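Local coordinates for HTH hxlR-type domain-containing protein (Enterococcus faecalis, PDB 1Z7U) that probably binds DNA through a winged helix-turn-helix domain of the HxlR type and so regulates transcription, at residues M28-N38 / E79-Y90. Residues are numbered along the deposited sequence; the frame is centred on the assembly and turned at random. Where two conformers were deposited one is given.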
loop_
_atom_site.group_PDB
_atom_site.type_symbol
_atom_site.label_atom_id
_atom_site.label_comp_id
_atom_site.label_asym_id
_atom_site.label_seq_id
_atom_site.Cartn_x
_atom_site.Cartn_y
_atom_site.Cartn_z
HETATM N N MSE A 28 0.822 2.636 -15.019
HETATM C CA MSE A 28 -0.045 1.561 -14.577
HETATM C C MSE A 28 -1.535 1.878 -14.791
HETATM O O MSE A 28 -2.296 0.995 -15.216
HETATM C CB MSE A 28 0.253 1.227 -13.110
HETATM C CG MSE A 28 -0.716 0.254 -12.476
HETATM SE SE MSE A 28 -0.122 -0.395 -10.717
HETATM C CE MSE A 28 1.167 -1.801 -11.351
ATOM N N ASP A 29 -1.937 3.120 -14.491
ATOM C CA ASP A 29 -3.304 3.597 -14.750
ATOM C C ASP A 29 -3.662 3.472 -16.233
ATOM O O ASP A 29 -4.754 3.023 -16.574
ATOM C CB ASP A 29 -3.482 5.055 -14.317
ATOM C CG ASP A 29 -3.829 5.211 -12.835
ATOM O OD1 ASP A 29 -4.225 4.233 -12.179
ATOM O OD2 ASP A 29 -3.705 6.344 -12.320
ATOM N N GLU A 30 -2.731 3.855 -17.106
ATOM C CA GLU A 30 -2.942 3.765 -18.560
ATOM C C GLU A 30 -3.049 2.328 -19.031
ATOM O O GLU A 30 -3.897 2.008 -19.845
ATOM C CB GLU A 30 -1.825 4.471 -19.334
ATOM C CG GLU A 30 -1.836 5.987 -19.212
ATOM C CD GLU A 30 -3.140 6.607 -19.699
ATOM O OE1 GLU A 30 -3.692 6.101 -20.704
ATOM O OE2 GLU A 30 -3.611 7.590 -19.073
ATOM N N LEU A 31 -2.192 1.463 -18.507
ATOM C CA LEU A 31 -2.206 0.055 -18.895
ATOM C C LEU A 31 -3.395 -0.704 -18.331
ATOM O O LEU A 31 -3.879 -1.660 -18.945
ATOM C CB LEU A 31 -0.887 -0.629 -18.519
ATOM C CG LEU A 31 0.364 -0.048 -19.181
ATOM C CD1 LEU A 31 1.613 -0.815 -18.770
ATOM C CD2 LEU A 31 0.237 -0.017 -20.699
ATOM N N PHE A 32 -3.865 -0.294 -17.156
ATOM C CA PHE A 32 -5.070 -0.901 -16.595
ATOM C C PHE A 32 -6.296 -0.728 -17.511
ATOM O O PHE A 32 -7.115 -1.638 -17.616
ATOM C CB PHE A 32 -5.373 -0.387 -15.186
ATOM C CG PHE A 32 -6.598 -1.011 -14.576
ATOM C CD1 PHE A 32 -6.530 -2.252 -13.977
ATOM C CD2 PHE A 32 -7.821 -0.355 -14.623
ATOM C CE1 PHE A 32 -7.663 -2.835 -13.415
ATOM C CE2 PHE A 32 -8.954 -0.917 -14.077
ATOM C CZ PHE A 32 -8.880 -2.168 -13.470
ATOM N N GLN A 33 -6.460 0.419 -18.162
ATOM C CA GLN A 33 -7.618 0.557 -19.062
ATOM C C GLN A 33 -7.565 -0.395 -20.270
ATOM O O GLN A 33 -8.598 -0.708 -20.872
ATOM C CB GLN A 33 -7.881 2.014 -19.486
ATOM C CG GLN A 33 -6.682 2.831 -19.936
ATOM C CD GLN A 33 -7.009 4.315 -20.119
ATOM O OE1 GLN A 33 -8.112 4.769 -19.803
ATOM N NE2 GLN A 33 -6.041 5.077 -20.625
ATOM N N GLY A 34 -6.366 -0.884 -20.584
ATOM C CA GLY A 34 -6.162 -1.698 -21.784
ATOM C C GLY A 34 -4.779 -1.619 -22.411
ATOM O O GLY A 34 -3.984 -0.720 -22.103
ATOM N N THR A 35 -4.508 -2.567 -23.310
ATOM C CA THR A 35 -3.254 -2.629 -24.062
ATOM C C THR A 35 -2.887 -1.286 -24.708
ATOM O O THR A 35 -3.754 -0.569 -25.202
ATOM C CB THR A 35 -3.309 -3.752 -25.115
ATOM O OG1 THR A 35 -1.995 -3.974 -25.635
ATOM C CG2 THR A 35 -4.297 -3.423 -26.275
ATOM N N LYS A 36 -1.607 -0.930 -24.671
ATOM C CA LYS A 36 -1.177 0.376 -25.157
ATOM C C LYS A 36 0.098 0.292 -25.978
ATOM O O LYS A 36 0.984 -0.511 -25.688
ATOM C CB LYS A 36 -0.931 1.360 -24.002
ATOM C CG LYS A 36 -2.151 1.805 -23.216
ATOM C CD LYS A 36 -2.976 2.854 -23.951
ATOM C CE LYS A 36 -4.282 3.141 -23.205
ATOM N NZ LYS A 36 -5.002 1.898 -22.796
ATOM N N ARG A 37 0.179 1.138 -27.004
ATOM C CA ARG A 37 1.394 1.298 -27.787
ATOM C C ARG A 37 2.155 2.502 -27.249
ATOM O O ARG A 37 1.586 3.362 -26.572
ATOM C CB ARG A 37 1.094 1.466 -29.290
ATOM C CG ARG A 37 -0.041 0.577 -29.829
ATOM C CD ARG A 37 0.157 0.127 -31.285
ATOM N NE ARG A 37 0.112 1.221 -32.261
ATOM C CZ ARG A 37 1.044 1.448 -33.191
ATOM N NH1 ARG A 37 0.911 2.468 -34.035
ATOM N NH2 ARG A 37 2.104 0.651 -33.292
ATOM N N ASN A 38 3.445 2.548 -27.556
ATOM C CA ASN A 38 4.328 3.616 -27.105
ATOM C C ASN A 38 3.778 5.027 -27.365
ATOM O O ASN A 38 3.752 5.876 -26.464
ATOM C CB ASN A 38 5.699 3.403 -27.752
ATOM C CG ASN A 38 6.691 4.452 -27.370
ATOM O OD1 ASN A 38 6.753 5.525 -27.989
ATOM N ND2 ASN A 38 7.497 4.150 -26.355
ATOM N N GLU A 79 3.012 -4.056 -28.170
ATOM C CA GLU A 79 1.943 -3.859 -27.180
ATOM C C GLU A 79 2.472 -3.944 -25.744
ATOM O O GLU A 79 3.221 -4.869 -25.399
ATOM C CB GLU A 79 0.842 -4.925 -27.339
ATOM C CG GLU A 79 -0.306 -4.600 -28.316
ATOM C CD GLU A 79 -1.496 -5.587 -28.206
ATOM O OE1 GLU A 79 -1.639 -6.273 -27.158
ATOM O OE2 GLU A 79 -2.302 -5.665 -29.169
ATOM N N TYR A 80 2.060 -2.990 -24.909
ATOM C CA TYR A 80 2.298 -3.074 -23.462
ATOM C C TYR A 80 1.005 -3.360 -22.687
ATOM O O TYR A 80 -0.037 -2.766 -22.945
ATOM C CB TYR A 80 2.940 -1.797 -22.957
ATOM C CG TYR A 80 4.289 -1.504 -23.580
ATOM C CD1 TYR A 80 5.443 -2.064 -23.055
ATOM C CD2 TYR A 80 4.411 -0.661 -24.691
ATOM C CE1 TYR A 80 6.679 -1.798 -23.601
ATOM C CE2 TYR A 80 5.654 -0.396 -25.258
ATOM C CZ TYR A 80 6.786 -0.975 -24.703
ATOM O OH TYR A 80 8.046 -0.729 -25.214
ATOM N N THR A 81 1.085 -4.290 -21.747
ATOM C CA THR A 81 -0.028 -4.626 -20.866
ATOM C C THR A 81 0.484 -4.826 -19.432
ATOM O O THR A 81 1.702 -4.909 -19.212
ATOM C CB THR A 81 -0.720 -5.932 -21.310
ATOM O OG1 THR A 81 0.274 -6.877 -21.695
ATOM C CG2 THR A 81 -1.664 -5.692 -22.483
ATOM N N LEU A 82 -0.442 -4.892 -18.468
ATOM C CA LEU A 82 -0.102 -5.314 -17.113
ATOM C C LEU A 82 -0.050 -6.838 -17.056
ATOM O O LEU A 82 -0.883 -7.513 -17.660
ATOM C CB LEU A 82 -1.122 -4.795 -16.083
ATOM C CG LEU A 82 -1.255 -3.299 -15.769
ATOM C CD1 LEU A 82 -2.376 -3.059 -14.741
ATOM C CD2 LEU A 82 0.052 -2.661 -15.282
ATOM N N THR A 83 0.919 -7.380 -16.322
ATOM C CA THR A 83 0.934 -8.812 -16.013
ATOM C C THR A 83 -0.160 -9.141 -14.987
ATOM O O THR A 83 -0.800 -8.223 -14.465
ATOM C CB THR A 83 2.286 -9.230 -15.427
ATOM O OG1 THR A 83 2.542 -8.458 -14.254
ATOM C CG2 THR A 83 3.413 -9.038 -16.441
ATOM N N PRO A 84 -0.416 -10.442 -14.722
ATOM C CA PRO A 84 -1.257 -10.803 -13.570
ATOM C C PRO A 84 -0.813 -10.171 -12.245
ATOM O O PRO A 84 -1.653 -9.658 -11.512
ATOM C CB PRO A 84 -1.137 -12.329 -13.516
ATOM C CG PRO A 84 -0.892 -12.723 -14.942
ATOM C CD PRO A 84 -0.023 -11.635 -15.506
ATOM N N GLU A 85 0.486 -10.177 -11.948
ATOM C CA GLU A 85 1.001 -9.465 -10.766
ATOM C C GLU A 85 0.839 -7.954 -10.896
ATOM O O GLU A 85 0.659 -7.265 -9.898
ATOM C CB GLU A 85 2.466 -9.821 -10.473
ATOM C CG GLU A 85 2.723 -11.278 -10.098
ATOM C CD GLU A 85 1.967 -11.748 -8.856
ATOM O OE1 GLU A 85 1.588 -10.921 -8.002
ATOM O OE2 GLU A 85 1.758 -12.980 -8.722
ATOM N N GLY A 86 0.895 -7.450 -12.128
ATOM C CA GLY A 86 0.628 -6.039 -12.421
ATOM C C GLY A 86 -0.787 -5.642 -12.017
ATOM O O GLY A 86 -0.993 -4.651 -11.316
ATOM N N TYR A 87 -1.762 -6.423 -12.466
ATOM C CA TYR A 87 -3.149 -6.271 -12.050
ATOM C C TYR A 87 -3.355 -6.429 -10.538
ATOM O O TYR A 87 -4.132 -5.688 -9.938
ATOM C CB TYR A 87 -4.047 -7.263 -12.811
ATOM C CG TYR A 87 -4.352 -6.830 -14.227
ATOM C CD1 TYR A 87 -5.186 -5.738 -14.473
ATOM C CD2 TYR A 87 -3.811 -7.499 -15.311
ATOM C CE1 TYR A 87 -5.468 -5.320 -15.759
ATOM C CE2 TYR A 87 -4.093 -7.096 -16.614
ATOM C CZ TYR A 87 -4.926 -6.007 -16.826
ATOM O OH TYR A 87 -5.221 -5.593 -18.101
ATOM N N ALA A 88 -2.676 -7.395 -9.926
ATOM C CA ALA A 88 -2.779 -7.595 -8.486
ATOM C C ALA A 88 -2.275 -6.373 -7.705
ATOM O O ALA A 88 -2.903 -5.982 -6.729
ATOM C CB ALA A 88 -2.050 -8.875 -8.041
ATOM N N LEU A 89 -1.165 -5.765 -8.148
ATOM C CA LEU A 89 -0.622 -4.570 -7.475
ATOM C C LEU A 89 -1.522 -3.362 -7.710
ATOM O O LEU A 89 -1.762 -2.561 -6.798
ATOM C CB LEU A 89 0.808 -4.269 -7.919
ATOM C CG LEU A 89 1.580 -3.143 -7.194
ATOM C CD1 LEU A 89 1.611 -3.293 -5.666
ATOM C CD2 LEU A 89 2.998 -3.116 -7.725
ATOM N N TYR A 90 -2.044 -3.246 -8.930
ATOM C CA TYR A 90 -3.047 -2.238 -9.218
ATOM C C TYR A 90 -4.192 -2.279 -8.204
ATOM O O TYR A 90 -4.588 -1.243 -7.691
ATOM C CB TYR A 90 -3.584 -2.365 -10.649
ATOM C CG TYR A 90 -4.636 -1.324 -10.947
ATOM C CD1 TYR A 90 -4.297 -0.112 -11.519
ATOM C CD2 TYR A 90 -5.974 -1.543 -10.605
ATOM C CE1 TYR A 90 -5.267 0.858 -11.764
ATOM C CE2 TYR A 90 -6.935 -0.592 -10.839
ATOM C CZ TYR A 90 -6.576 0.603 -11.432
ATOM O OH TYR A 90 -7.547 1.553 -11.682
HETATM O O HOH W 1 -3.119 -4.358 -19.529
HETATM O O HOH W 2 -7.006 -4.029 -18.479
HETATM O O HOH W 3 8.672 1.908 -25.711
#
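Phe32 lays its ring over one face of Tyr90 in an offset stack, the centroids 3.8 Å apart and the planes only 4° from parallel. The pair joins helix 24-33 of the winged helix-turn-helix domain to the long C-terminal helix 84-110, while the end of that first helix and the residues after it pack on and pair with strand 77-82, the second strand of the wing. Both stacked side chains have CG anti to the backbone N, which lets the two rings meet face to face. Tyr87 completes an aromatic cluster by meeting Phe32 rim to rim, with planes 64° apart. At the edge of Tyr90, Met28 CG lies in the ring plane, 3.7 Å from CD1; the selenomethionine chain then bends at chi3 and carries CE to 3.6 Å from Gly86 O. Asp29 OD1 also approaches this edge, but its charge is paired with Lys8 of the second subunit, so the cluster borders the dimer interface.

Leu31 and Leu82 pack helix against strand, Leu31 CB lying 3.9 Å from Leu82 CG, and Val66 of the partner strand also touches Leu31. Beside them a water bridges Leu31 O, Leu82 N and the Tyr87 hydroxyl, linking helix, strand and aromatic cluster through one site.

Beyond Gly34, the chain pairs with the strand in a single antiparallel bridge. Lys36 and Tyr80 form a hydrogen-bonded pair: Tyr80 N donates to Lys36 O over 2.8 Å at 166°, and Lys36 N returns a bond to Tyr80 O. Alongside, Glu79 OE2 is engaged by Arg77, while Thr35 OG1 donates to Glu79 OE1 at 2.8 Å, arriving from above the carboxylate plane.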